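Local coordinates for entry-fusion complex associated protein OPG083 (Vaccinia virus, PDB 6CJ6) that helps mediate entry of the virion core into the host cytoplasm as a component of the poxvirus entry-fusion complex, at residues A[35-40]-A[118-123]; A[52-57]-A[138-143]; A[109-114]-A[144-149]. One frame throughout, in Å; residues are numbered along the deposited sequence.

Interaction 1 of 3, residues A[35-40]-A[118-123]; sequences IHIGEV and DIQKLD. With MOH (methanol), chain B; EDO (1,2-ethanediol), chain P.
Parallel strand pairing joins residues 35-40, on an outer strand of a small sheet, to residues 118-123 on the strand beside it. His36 N donates to Asp118 O at 2.9 Å, and His36 O receives Gln120 N at 2.8 Å. Gly38 N then reaches Gln120 O at 3.1 Å. The next rung skips a residue, because Leu122 N donates to Glu39 O (2.7 Å), where a regular pairing would use the carbonyl of Gly38. From Ile37-Gln120 to Val40-Leu122 one strand thus spends three residues and the other two, which is a beta bulge centred on Gly38 and Glu39. Ile37, Val40, Gln120 and Leu122 share one face, and Ile37 CD1 meets Leu122 CD2 at 4.0 Å. With CG1 anti to the backbone N (chi1 -151°), Ile35 extends CD1 to within 3.6 Å of Gln120 CB. Gln120, itself extended, carries its amide to helix 145-158, where Asn148 is its main partner. On the other face the extended Glu39 chain crosses the root of Lys121, with Glu39 OE2 3.4 Å from Lys121 CG, while the lysine bends so that its NZ stands 5.8 Å from that same Glu39 OE2.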
ATOM      1  N   ILE A  35       9.889  -8.032  10.708  1.00 48.42           N
ATOM      2  CA  ILE A  35       8.813  -8.866  10.189  1.00 41.74           C
ATOM      3  C   ILE A  35       9.011  -9.032   8.689  1.00 34.01           C
ATOM      4  O   ILE A  35       9.637  -8.198   8.027  1.00 31.44           O
ATOM      5  CB  ILE A  35       7.420  -8.277  10.527  1.00 40.08           C
ATOM      6  CG1 ILE A  35       6.377  -9.389  10.645  1.00 44.46           C
ATOM      7  CG2 ILE A  35       6.993  -7.260   9.481  1.00 34.45           C
ATOM      8  CD1 ILE A  35       5.003  -8.902  11.047  1.00 48.37           C
ATOM      9  N   HIS A  36       8.486 -10.133   8.154  1.00 38.25           N
ATOM     10  CA  HIS A  36       8.581 -10.431   6.732  1.00 34.25           C
ATOM     11  C   HIS A  36       7.224 -10.869   6.205  1.00 31.62           C
ATOM     12  O   HIS A  36       6.391 -11.399   6.945  1.00 33.97           O
ATOM     13  CB  HIS A  36       9.609 -11.531   6.453  1.00 36.91           C
ATOM     14  CG  HIS A  36      11.020 -11.123   6.734  1.00 41.15           C
ATOM     15  ND1 HIS A  36      11.596 -11.244   7.980  1.00 51.17           N
ATOM     16  CD2 HIS A  36      11.968 -10.585   5.931  1.00 43.41           C
ATOM     17  CE1 HIS A  36      12.841 -10.803   7.931  1.00 51.45           C
ATOM     18  NE2 HIS A  36      13.091 -10.398   6.699  1.00 54.75           N
ATOM     19  N   ILE A  37       7.010 -10.635   4.913  1.00 32.39           N
ATOM     20  CA  ILE A  37       5.794 -11.078   4.238  1.00 32.25           C
ATOM     21  C   ILE A  37       6.003 -12.528   3.817  1.00 29.99           C
ATOM     22  O   ILE A  37       6.846 -12.820   2.966  1.00 32.90           O
ATOM     23  CB  ILE A  37       5.469 -10.196   3.030  1.00 32.03           C
ATOM     24  CG1 ILE A  37       5.328  -8.735   3.455  1.00 34.56           C
ATOM     25  CG2 ILE A  37       4.196 -10.680   2.350  1.00 41.24           C
ATOM     26  CD1 ILE A  37       4.203  -8.492   4.427  1.00 31.69           C
ATOM     27  N   GLY A  38       5.241 -13.438   4.413  1.00 27.11           N
ATOM     28  CA  GLY A  38       5.412 -14.844   4.113  1.00 31.14           C
ATOM     29  C   GLY A  38       4.156 -15.509   3.595  1.00 31.97           C
ATOM     30  O   GLY A  38       4.102 -16.735   3.475  1.00 28.48           O
ATOM     31  N   GLU A  39       3.141 -14.714   3.269  1.00 32.54           N
ATOM     32  CA  GLU A  39       1.844 -15.277   2.920  1.00 27.86           C
ATOM     33  C   GLU A  39       0.955 -14.209   2.298  1.00 36.36           C
ATOM     34  O   GLU A  39       0.641 -13.201   2.939  1.00 31.75           O
ATOM     35  CB  GLU A  39       1.201 -15.858   4.180  1.00 33.34           C
ATOM     36  CG  GLU A  39      -0.085 -16.620   3.976  1.00 36.60           C
ATOM     37  CD  GLU A  39      -0.519 -17.326   5.247  1.00 44.56           C
ATOM     38  OE1 GLU A  39       0.305 -18.074   5.818  1.00 42.52           O
ATOM     39  OE2 GLU A  39      -1.670 -17.117   5.689  1.00 43.63           O
ATOM     40  N   VAL A  40       0.552 -14.415   1.048  1.00 26.91           N
ATOM     41  CA  VAL A  40      -0.307 -13.484   0.329  1.00 24.92           C
ATOM     42  C   VAL A  40      -1.596 -14.207  -0.028  1.00 31.94           C
ATOM     43  O   VAL A  40      -1.560 -15.292  -0.621  1.00 27.44           O
ATOM     44  CB  VAL A  40       0.382 -12.939  -0.936  1.00 31.73           C
ATOM     45  CG1 VAL A  40      -0.569 -12.035  -1.708  1.00 31.80           C
ATOM     46  CG2 VAL A  40       1.652 -12.196  -0.571  1.00 27.78           C
ATOM     47  N   ASP A 118       7.230 -13.458  13.481  1.00 52.98           N
ATOM     48  CA  ASP A 118       7.993 -12.712  12.487  1.00 50.36           C
ATOM     49  C   ASP A 118       7.409 -12.766  11.080  1.00 47.32           C
ATOM     50  O   ASP A 118       7.947 -12.098  10.192  1.00 40.71           O
ATOM     51  CB  ASP A 118       9.428 -13.244  12.430  1.00 61.51           C
ATOM     52  CG  ASP A 118      10.183 -13.036  13.729  1.00 67.68           C
ATOM     53  OD1 ASP A 118      10.008 -13.849  14.661  1.00 71.85           O
ATOM     54  OD2 ASP A 118      10.955 -12.058  13.812  1.00 76.71           O
ATOM     55  N   ILE A 119       6.359 -13.546  10.840  1.00 44.78           N
ATOM     56  CA  ILE A 119       5.795 -13.714   9.503  1.00 40.19           C
ATOM     57  C   ILE A 119       4.422 -13.060   9.469  1.00 35.01           C
ATOM     58  O   ILE A 119       3.609 -13.257  10.380  1.00 34.91           O
ATOM     59  CB  ILE A 119       5.740 -15.197   9.085  1.00 43.16           C
ATOM     60  CG1 ILE A 119       6.999 -15.585   8.302  1.00 50.59           C
ATOM     61  CG2 ILE A 119       4.523 -15.486   8.223  1.00 34.31           C
ATOM     62  CD1 ILE A 119       8.295 -15.310   9.024  1.00 49.68           C
ATOM     63  N   GLN A 120       4.169 -12.278   8.421  1.00 30.55           N
ATOM     64  CA  GLN A 120       2.913 -11.561   8.251  1.00 36.77           C
ATOM     65  C   GLN A 120       2.201 -12.067   7.006  1.00 31.23           C
ATOM     66  O   GLN A 120       2.828 -12.253   5.958  1.00 30.37           O
ATOM     67  CB  GLN A 120       3.165 -10.050   8.138  1.00 33.71           C
ATOM     68  CG  GLN A 120       1.930  -9.215   7.816  1.00 37.92           C
ATOM     69  CD  GLN A 120       2.012  -7.813   8.390  1.00 34.78           C
ATOM     70  OE1 GLN A 120       3.100  -7.267   8.564  1.00 31.64           O
ATOM     71  NE2 GLN A 120       0.857  -7.230   8.703  1.00 31.61           N
ATOM     72  N   LYS A 121       0.896 -12.300   7.129  1.00 28.65           N
ATOM     73  CA  LYS A 121       0.037 -12.570   5.986  1.00 35.09           C
ATOM     74  C   LYS A 121      -0.497 -11.244   5.460  1.00 35.65           C
ATOM     75  O   LYS A 121      -0.787 -10.330   6.236  1.00 38.16           O
ATOM     76  CB  LYS A 121      -1.131 -13.467   6.405  1.00 28.92           C
ATOM     77  CG  LYS A 121      -2.141 -13.762   5.303  1.00 43.37           C
ATOM     78  CD  LYS A 121      -3.482 -13.082   5.558  1.00 41.43           C
ATOM     79  CE  LYS A 121      -4.160 -13.642   6.797  1.00 45.13           C
ATOM     80  NZ  LYS A 121      -5.481 -13.005   7.055  1.00 52.34           N
ATOM     81  N   LEU A 122      -0.613 -11.136   4.137  1.00 28.69           N
ATOM     82  CA  LEU A 122      -1.097  -9.917   3.502  1.00 29.48           C
ATOM     83  C   LEU A 122      -2.206 -10.256   2.518  1.00 32.26           C
ATOM     84  O   LEU A 122      -2.031 -11.123   1.654  1.00 25.03           O
ATOM     85  CB  LEU A 122       0.042  -9.181   2.789  1.00 28.27           C
ATOM     86  CG  LEU A 122      -0.057  -7.657   2.877  1.00 39.50           C
ATOM     87  CD1 LEU A 122      -0.192  -7.236   4.331  1.00 35.53           C
ATOM     88  CD2 LEU A 122       1.152  -6.994   2.246  1.00 40.59           C
ATOM     89  N   ASP A 123      -3.339  -9.568   2.647  1.00 29.82           N
ATOM     90  CA  ASP A 123      -4.514  -9.788   1.807  1.00 30.98           C
ATOM     91  C   ASP A 123      -4.562  -8.675   0.764  1.00 28.75           C
ATOM     92  O   ASP A 123      -4.714  -7.499   1.109  1.00 35.48           O
ATOM     93  CB  ASP A 123      -5.774  -9.784   2.673  1.00 30.32           C
ATOM     94  CG  ASP A 123      -7.040 -10.089   1.888  1.00 32.12           C
ATOM     95  OD1 ASP A 123      -6.963 -10.301   0.660  1.00 31.35           O
ATOM     96  OD2 ASP A 123      -8.124 -10.118   2.509  1.00 36.03           O
TER
HETATM   97  C   MOH B 240       5.119 -18.598   5.746  1.00 39.83           C
HETATM   98  O   MOH B 240       6.208 -18.244   4.918  1.00 39.69           O
HETATM   99  C1  EDO P 212      16.464  -7.499   4.683  1.00 62.98           C
HETATM  100  O1  EDO P 212      16.131  -6.515   3.697  1.00 58.89           O
HETATM  101  C2  EDO P 212      15.196  -8.213   5.135  1.00 60.64           C
HETATM  102  O2  EDO P 212      15.547  -9.352   5.930  1.00 55.48           O

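Interaction 2 of 3, residues A[52-57]-A[138-143]; sequences TNKCMS and QIVNTG. With PDO (1,3-propandiol), chain C; MOH (methanol), chain D.
The end of a parallel strand pair, finished by an Asx turn and a nearby disulfide, brings residues 52-57 against residues 138-143. Thr52 sits between two backbone bonds, its N donating to Ile139 O (3.1 Å) and its O accepting from Asn141 N (2.8 Å). Lys54 N closes the pairing on Asn141 O at 2.8 Å. Beyond it the chains stay close without regular bonding, and Cys55 CB lies 3.3 Å from Thr142 O.

Asn53 and Asn141 share a face, and their amides meet with planes 83° apart. Asn141 ND2 reaches Asn53 OD1 at 2.7 Å by an almost straight bond that lies in the amide plane of Asn141 and in the carbonyl plane of Asn53. With CG opposite the main-chain nitrogen (chi1 174°), Asn141 brings its amide up to Asn53 OD1. Its own OD1 also receives Gly143 N at 2.9 Å, from above the carbonyl plane, and this makes the Asx turn. Lys54, just past the strand, lies at about a right angle across Val140, which is on the opposite face from the two asparagines; Lys54 NZ is 3.6 Å from Val140 CG2 and binds a propanediol oxygen.

Cys55 SG, 3.3 Å from Gly143 N, is disulfide-bonded to Cys33. Asn141 ND2 has a second acceptor in Ile35 O, and OD1 a second donor in Asn148 ND2. Four hydrogen bonds therefore grip one buried amide, fixing its rotation and satisfying both its polar atoms where strand gives way to turn.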
ATOM      1  N   THR A  52       8.854  -7.110  -2.430  1.00 36.16           N
ATOM      2  CA  THR A  52      10.187  -6.633  -2.093  1.00 35.86           C
ATOM      3  C   THR A  52      10.216  -6.207  -0.633  1.00 38.44           C
ATOM      4  O   THR A  52       9.205  -5.776  -0.072  1.00 35.88           O
ATOM      5  CB  THR A  52      10.583  -5.419  -2.941  1.00 39.16           C
ATOM      6  OG1 THR A  52       9.606  -4.381  -2.769  1.00 27.59           O
ATOM      7  CG2 THR A  52      10.682  -5.794  -4.415  1.00 39.25           C
ATOM      8  N   ASN A  53      11.390  -6.326  -0.025  1.00 30.58           N
ATOM      9  CA  ASN A  53      11.620  -5.841   1.325  1.00 38.11           C
ATOM     10  C   ASN A  53      12.377  -4.523   1.264  1.00 39.21           C
ATOM     11  O   ASN A  53      13.314  -4.365   0.476  1.00 40.77           O
ATOM     12  CB  ASN A  53      12.409  -6.861   2.147  1.00 41.33           C
ATOM     13  CG  ASN A  53      11.627  -8.136   2.396  1.00 44.35           C
ATOM     14  OD1 ASN A  53      10.902  -8.251   3.384  1.00 41.09           O
ATOM     15  ND2 ASN A  53      11.769  -9.100   1.496  1.00 53.76           N
ATOM     16  N   LYS A  54      11.952  -3.574   2.092  1.00 39.47           N
ATOM     17  CA  LYS A  54      12.570  -2.257   2.155  1.00 44.54           C
ATOM     18  C   LYS A  54      12.253  -1.658   3.515  1.00 41.16           C
ATOM     19  O   LYS A  54      11.655  -0.581   3.608  1.00 48.14           O
ATOM     20  CB  LYS A  54      12.029  -1.363   1.037  1.00 44.77           C
ATOM     21  CG  LYS A  54      13.089  -0.553   0.308  1.00 44.98           C
ATOM     22  CD  LYS A  54      12.510   0.179  -0.901  1.00 49.28           C
ATOM     23  CE  LYS A  54      12.400  -0.721  -2.130  1.00 54.54           C
ATOM     24  NZ  LYS A  54      11.298  -1.725  -2.048  1.00 41.93           N
ATOM     25  N   CYS A  55      12.640  -2.359   4.575  1.00 39.60           N
ATOM     26  CA  CYS A  55      12.205  -2.000   5.911  1.00 44.23           C
ATOM     27  C   CYS A  55      12.988  -0.811   6.449  1.00 46.71           C
ATOM     28  O   CYS A  55      14.081  -0.480   5.981  1.00 55.68           O
ATOM     29  CB  CYS A  55      12.340  -3.185   6.860  1.00 42.68           C
ATOM     30  SG  CYS A  55      11.942  -4.755   6.087  1.00 47.65           S
ATOM     31  N   MET A  56      12.409  -0.168   7.459  1.00 45.19           N
ATOM     32  CA  MET A  56      12.975   1.039   8.032  1.00 51.96           C
ATOM     33  C   MET A  56      12.773   1.028   9.540  1.00 53.26           C
ATOM     34  O   MET A  56      12.232   0.078  10.116  1.00 45.63           O
ATOM     35  CB  MET A  56      12.397   2.291   7.367  1.00 54.55           C
ATOM     36  CG  MET A  56      10.987   2.119   6.848  1.00 45.60           C
ATOM     37  SD  MET A  56      10.634   3.375   5.614  1.00 58.78           S
ATOM     38  CE  MET A  56      12.018   3.127   4.503  1.00 47.66           C
ATOM     39  N   SER A  57      13.208   2.116  10.177  1.00 51.47           N
ATOM     40  CA  SER A  57      13.324   2.139  11.630  1.00 50.05           C
ATOM     41  C   SER A  57      11.962   2.111  12.311  1.00 50.66           C
ATOM     42  O   SER A  57      11.773   1.384  13.295  1.00 48.44           O
ATOM     43  CB  SER A  57      14.134   3.358  12.068  1.00 54.72           C
ATOM     44  OG  SER A  57      13.834   4.485  11.261  1.00 58.29           O
ATOM     45  N   GLN A 138       2.714  -4.186  -6.869  1.00 28.74           N
ATOM     46  CA  GLN A 138       3.960  -4.130  -6.114  1.00 37.71           C
ATOM     47  C   GLN A 138       3.653  -4.029  -4.625  1.00 31.05           C
ATOM     48  O   GLN A 138       3.053  -3.048  -4.174  1.00 30.24           O
ATOM     49  CB  GLN A 138       4.784  -2.931  -6.570  1.00 35.49           C
ATOM     50  CG  GLN A 138       5.332  -3.072  -7.973  1.00 34.99           C
ATOM     51  CD  GLN A 138       5.506  -1.740  -8.659  1.00 42.45           C
ATOM     52  OE1 GLN A 138       4.553  -1.181  -9.206  1.00 42.21           O
ATOM     53  NE2 GLN A 138       6.727  -1.217  -8.636  1.00 40.99           N
ATOM     54  N   ILE A 139       4.065  -5.039  -3.864  1.00 28.06           N
ATOM     55  CA  ILE A 139       3.860  -5.091  -2.422  1.00 22.53           C
ATOM     56  C   ILE A 139       5.225  -4.979  -1.757  1.00 28.25           C
ATOM     57  O   ILE A 139       6.112  -5.809  -1.999  1.00 30.17           O
ATOM     58  CB  ILE A 139       3.127  -6.375  -1.997  1.00 21.97           C
ATOM     59  CG1 ILE A 139       1.612  -6.207  -2.140  1.00 39.45           C
ATOM     60  CG2 ILE A 139       3.458  -6.741  -0.562  1.00 25.00           C
ATOM     61  CD1 ILE A 139       1.104  -6.249  -3.556  1.00 32.69           C
ATOM     62  N   VAL A 140       5.402  -3.954  -0.927  1.00 27.76           N
ATOM     63  CA  VAL A 140       6.678  -3.687  -0.272  1.00 29.70           C
ATOM     64  C   VAL A 140       6.529  -3.917   1.225  1.00 29.62           C
ATOM     65  O   VAL A 140       5.617  -3.373   1.860  1.00 33.78           O
ATOM     66  CB  VAL A 140       7.205  -2.275  -0.590  1.00 35.78           C
ATOM     67  CG1 VAL A 140       6.146  -1.222  -0.316  1.00 35.51           C
ATOM     68  CG2 VAL A 140       8.470  -1.988   0.205  1.00 37.24           C
ATOM     69  N   ASN A 141       7.417  -4.736   1.782  1.00 32.18           N
ATOM     70  CA  ASN A 141       7.470  -4.971   3.218  1.00 35.54           C
ATOM     71  C   ASN A 141       8.383  -3.928   3.848  1.00 37.59           C
ATOM     72  O   ASN A 141       9.546  -3.801   3.454  1.00 37.41           O
ATOM     73  CB  ASN A 141       8.029  -6.363   3.506  1.00 29.66           C
ATOM     74  CG  ASN A 141       8.243  -6.605   4.989  1.00 37.02           C
ATOM     75  OD1 ASN A 141       7.449  -6.160   5.819  1.00 34.62           O
ATOM     76  ND2 ASN A 141       9.327  -7.295   5.332  1.00 31.83           N
ATOM     77  N   THR A 142       7.865  -3.186   4.826  1.00 33.02           N
ATOM     78  CA  THR A 142       8.692  -2.256   5.584  1.00 37.34           C
ATOM     79  C   THR A 142       9.037  -2.771   6.977  1.00 32.72           C
ATOM     80  O   THR A 142       9.402  -1.977   7.849  1.00 38.77           O
ATOM     81  CB  THR A 142       8.063  -0.864   5.656  1.00 37.01           C
ATOM     82  OG1 THR A 142       6.725  -0.962   6.162  1.00 26.06           O
ATOM     83  CG2 THR A 142       8.080  -0.203   4.282  1.00 34.86           C
ATOM     84  N   GLY A 143       8.942  -4.080   7.199  1.00 39.08           N
ATOM     85  CA  GLY A 143       9.365  -4.650   8.461  1.00 37.85           C
ATOM     86  C   GLY A 143       8.555  -4.226   9.661  1.00 36.46           C
ATOM     87  O   GLY A 143       9.032  -4.344  10.792  1.00 39.90           O
TER
HETATM   88  C1  PDO C 225      11.309  -1.930  -6.330  1.00 54.08           C
HETATM   89  O1  PDO C 225      10.751  -2.387  -5.180  1.00 48.90           O
HETATM   90  C2  PDO C 225      12.137  -0.724  -6.242  1.00 61.48           C
HETATM   91  C3  PDO C 225      11.599   0.425  -7.018  1.00 54.22           C
HETATM   92  O3  PDO C 225      11.624   0.003  -8.299  1.00 56.04           O
HETATM   93  C   MOH D 241       4.693  -0.018   4.165  1.00 34.54           C
HETATM   94  O   MOH D 241       4.363  -1.391   4.227  1.00 41.92           O

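Interaction 3 of 3, residues A[109-114]-A[144-149]; sequences AYAEVN and SAEANC. Unlike the reference sequence in segment 144-149: Ala147 (reference Arg). With PDO (1,3-propandiol), chain Y; MOH (methanol), chain D; MOH (methanol), chain E.
Tyr110 and Cys149 form a sulfur-aromatic contact where helices 102-113 and 145-158 pack near their ends, the short segments crossing at 132°. Cys149 CB lies 3.9 Å from Tyr110 CE2, while its SG stands 4.9 Å from the ring centroid, oblique to the ring. The sulfur, anti to the main-chain nitrogen (chi1 161°), is directed back to Cys107 on helix 102-113, and the resulting disulfide ties the two helices covalently next to the aromatic contact. Ala145 O approaches the ring at its edge, near its plane, 4.0 Å from Tyr110 CE2. At the next residue of helix 102-113, Ala111 CB touches the carboxylate of Glu146, 3.3 Å from OE1.

The segments' axes come no nearer than 9.2 Å, and small residues such as Ala111 and Ala145 face the interface. Asn114 lies against one face of the Tyr110 ring; these two residues, with Gln120 and Lys121, line the site of a bound 2-(2-methoxyethoxy)ethanol, probably acquired from the crystallisation liquor. The strand residue Gln120 also donates to Ala145 O, placing this carbonyl between strand and ring.

Further out, Ser144 is the N-cap of helix 145-158, accepting from the backbone of Ala147, a position that differs from the reference sequence. The same hydroxyl steadies the bent Glu146 chain: Ser144 OG donates to Glu146 OE2 at 2.8 Å, on the lone pair turned away from OE1.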
ATOM      1  N   ALA A 109      -3.642  -0.631  16.405  1.00 30.42           N
ATOM      2  CA  ALA A 109      -4.473  -1.388  17.339  1.00 29.91           C
ATOM      3  C   ALA A 109      -4.597  -2.844  16.913  1.00 27.03           C
ATOM      4  O   ALA A 109      -4.651  -3.743  17.759  1.00 27.17           O
ATOM      5  CB  ALA A 109      -5.854  -0.746  17.453  1.00 27.14           C
ATOM      6  N   TYR A 110      -4.659  -3.095  15.604  1.00 29.08           N
ATOM      7  CA  TYR A 110      -4.697  -4.468  15.118  1.00 32.02           C
ATOM      8  C   TYR A 110      -3.425  -5.214  15.499  1.00 32.95           C
ATOM      9  O   TYR A 110      -3.456  -6.416  15.782  1.00 31.24           O
ATOM     10  CB  TYR A 110      -4.917  -4.477  13.606  1.00 31.14           C
ATOM     11  CG  TYR A 110      -4.091  -5.492  12.844  1.00 32.45           C
ATOM     12  CD1 TYR A 110      -4.537  -6.797  12.676  1.00 33.01           C
ATOM     13  CD2 TYR A 110      -2.873  -5.137  12.277  1.00 31.49           C
ATOM     14  CE1 TYR A 110      -3.785  -7.723  11.973  1.00 39.88           C
ATOM     15  CE2 TYR A 110      -2.113  -6.055  11.577  1.00 35.10           C
ATOM     16  CZ  TYR A 110      -2.573  -7.345  11.427  1.00 39.31           C
ATOM     17  OH  TYR A 110      -1.817  -8.257  10.728  1.00 40.84           O
ATOM     18  N   ALA A 111      -2.292  -4.507  15.531  1.00 35.16           N
ATOM     19  CA  ALA A 111      -1.020  -5.156  15.830  1.00 36.05           C
ATOM     20  C   ALA A 111      -0.899  -5.518  17.302  1.00 36.88           C
ATOM     21  O   ALA A 111      -0.169  -6.454  17.650  1.00 38.42           O
ATOM     22  CB  ALA A 111       0.136  -4.260  15.393  1.00 29.12           C
ATOM     23  N   GLU A 112      -1.605  -4.801  18.181  1.00 34.80           N
ATOM     24  CA  GLU A 112      -1.525  -5.089  19.610  1.00 35.77           C
ATOM     25  C   GLU A 112      -2.134  -6.436  19.976  1.00 36.70           C
ATOM     26  O   GLU A 112      -1.776  -7.003  21.013  1.00 45.72           O
ATOM     27  CB  GLU A 112      -2.201  -3.981  20.422  1.00 37.76           C
ATOM     28  CG  GLU A 112      -1.297  -2.805  20.753  1.00 39.97           C
ATOM     29  CD  GLU A 112      -1.771  -2.047  21.973  1.00 44.41           C
ATOM     30  OE1 GLU A 112      -2.453  -2.657  22.822  1.00 46.37           O
ATOM     31  OE2 GLU A 112      -1.463  -0.843  22.085  1.00 41.97           O
ATOM     32  N   VAL A 113      -3.044  -6.956  19.159  1.00 35.39           N
ATOM     33  CA  VAL A 113      -3.697  -8.224  19.448  1.00 39.21           C
ATOM     34  C   VAL A 113      -3.251  -9.347  18.515  1.00 42.92           C
ATOM     35  O   VAL A 113      -3.323 -10.522  18.909  1.00 44.60           O
ATOM     36  CB  VAL A 113      -5.236  -8.081  19.454  1.00 44.26           C
ATOM     37  CG1 VAL A 113      -5.724  -7.542  18.124  1.00 37.46           C
ATOM     38  CG2 VAL A 113      -5.929  -9.398  19.797  1.00 44.45           C
ATOM     39  N   ASN A 114      -2.743  -9.029  17.326  1.00 38.00           N
ATOM     40  CA  ASN A 114      -2.450 -10.034  16.315  1.00 47.45           C
ATOM     41  C   ASN A 114      -1.308 -10.947  16.772  1.00 58.39           C
ATOM     42  O   ASN A 114      -0.682 -10.746  17.818  1.00 57.31           O
ATOM     43  CB  ASN A 114      -2.168  -9.369  14.968  1.00 44.33           C
ATOM     44  CG  ASN A 114      -0.738  -8.877  14.842  1.00 50.95           C
ATOM     45  OD1 ASN A 114      -0.127  -8.436  15.814  1.00 55.31           O
ATOM     46  ND2 ASN A 114      -0.195  -8.954  13.630  1.00 50.33           N
ATOM     47  N   SER A 144       7.343  -3.731   9.450  1.00 30.91           N
ATOM     48  CA  SER A 144       6.437  -3.382  10.532  1.00 31.24           C
ATOM     49  C   SER A 144       5.080  -3.992  10.234  1.00 29.43           C
ATOM     50  O   SER A 144       4.571  -3.862   9.117  1.00 30.03           O
ATOM     51  CB  SER A 144       6.300  -1.867  10.658  1.00 31.81           C
ATOM     52  OG  SER A 144       5.125  -1.524  11.357  1.00 34.84           O
ATOM     53  N   ALA A 145       4.500  -4.662  11.229  1.00 28.95           N
ATOM     54  CA  ALA A 145       3.166  -5.222  11.050  1.00 28.84           C
ATOM     55  C   ALA A 145       2.129  -4.123  10.866  1.00 30.38           C
ATOM     56  O   ALA A 145       1.191  -4.269  10.074  1.00 28.32           O
ATOM     57  CB  ALA A 145       2.805  -6.117  12.234  1.00 35.84           C
ATOM     58  N   GLU A 146       2.282  -3.007  11.582  1.00 23.33           N
ATOM     59  CA  GLU A 146       1.290  -1.941  11.480  1.00 24.93           C
ATOM     60  C   GLU A 146       1.404  -1.202  10.152  1.00 20.67           C
ATOM     61  O   GLU A 146       0.386  -0.832   9.553  1.00 21.31           O
ATOM     62  CB  GLU A 146       1.370  -0.989  12.681  1.00 32.23           C
ATOM     63  CG  GLU A 146       2.768  -0.740  13.229  1.00 33.49           C
ATOM     64  CD  GLU A 146       3.253  -1.847  14.157  1.00 35.94           C
ATOM     65  OE1 GLU A 146       2.644  -2.048  15.228  1.00 39.43           O
ATOM     66  OE2 GLU A 146       4.241  -2.524  13.807  1.00 38.37           O
ATOM     67  N   ALA A 147       2.629  -0.990   9.665  1.00 21.55           N
ATOM     68  CA  ALA A 147       2.795  -0.341   8.366  1.00 23.62           C
ATOM     69  C   ALA A 147       2.337  -1.247   7.230  1.00 25.66           C
ATOM     70  O   ALA A 147       1.706  -0.779   6.275  1.00 26.85           O
ATOM     71  CB  ALA A 147       4.246   0.096   8.164  1.00 24.17           C
ATOM     72  N   ASN A 148       2.649  -2.545   7.308  1.00 27.60           N
ATOM     73  CA  ASN A 148       2.140  -3.483   6.311  1.00 28.29           C
ATOM     74  C   ASN A 148       0.615  -3.505   6.308  1.00 26.64           C
ATOM     75  O   ASN A 148      -0.010  -3.666   5.253  1.00 23.59           O
ATOM     76  CB  ASN A 148       2.684  -4.888   6.571  1.00 27.16           C
ATOM     77  CG  ASN A 148       4.153  -5.028   6.220  1.00 26.66           C
ATOM     78  OD1 ASN A 148       4.720  -4.201   5.507  1.00 27.04           O
ATOM     79  ND2 ASN A 148       4.771  -6.098   6.705  1.00 27.05           N
ATOM     80  N   CYS A 149       0.002  -3.358   7.486  1.00 25.40           N
ATOM     81  CA  CYS A 149      -1.451  -3.234   7.554  1.00 28.60           C
ATOM     82  C   CYS A 149      -1.933  -2.003   6.802  1.00 21.94           C
ATOM     83  O   CYS A 149      -2.982  -2.035   6.147  1.00 22.57           O
ATOM     84  CB  CYS A 149      -1.899  -3.160   9.012  1.00 29.85           C
ATOM     85  SG  CYS A 149      -3.554  -2.471   9.250  1.00 38.14           S
TER
HETATM   86  C1  PDO Y 221      -1.500   0.475  19.110  1.00 38.82           C
HETATM   87  O1  PDO Y 221      -0.524   0.766  20.114  1.00 50.93           O
HETATM   88  C2  PDO Y 221      -2.786   1.234  19.415  1.00 35.62           C
HETATM   89  C3  PDO Y 221      -3.444   1.731  18.133  1.00 35.77           C
HETATM   90  O3  PDO Y 221      -4.370   2.778  18.448  1.00 36.75           O
HETATM   91  C   MOH D 241       4.693  -0.018   4.165  1.00 34.54           C
HETATM   92  O   MOH D 241       4.363  -1.391   4.227  1.00 41.92           O
HETATM   93  C   MOH E 245       2.146  -9.166  19.110  1.00 60.87           C
HETATM   94  O   MOH E 245       1.285  -9.350  20.214  1.00 55.49           O

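A chain of amides makes the three contacts a single unit. Asn148, in the helix of interaction 3, probably donates through ND2 both to Gln120 OE1 of interaction 1 and to Asn141 OD1 of interaction 2, each at 2.8 Å. Asn141 ND2 in turn reaches Ile35 O at 2.9 Å, linking the start of an outer strand of one small sheet to the central strand of the other, and Ile37 CG1 packs on Asn141 CB at 3.6 Å. Gln120 NE2, 3.3 Å from Ala145 O and 3.5 Å from Tyr110 OH, brings interactions 1 and 3 together at the glycol ether pocket they jointly line. The centres of interactions 2 and 3 are about 14 Å apart, those of the other pairs about 11 Å.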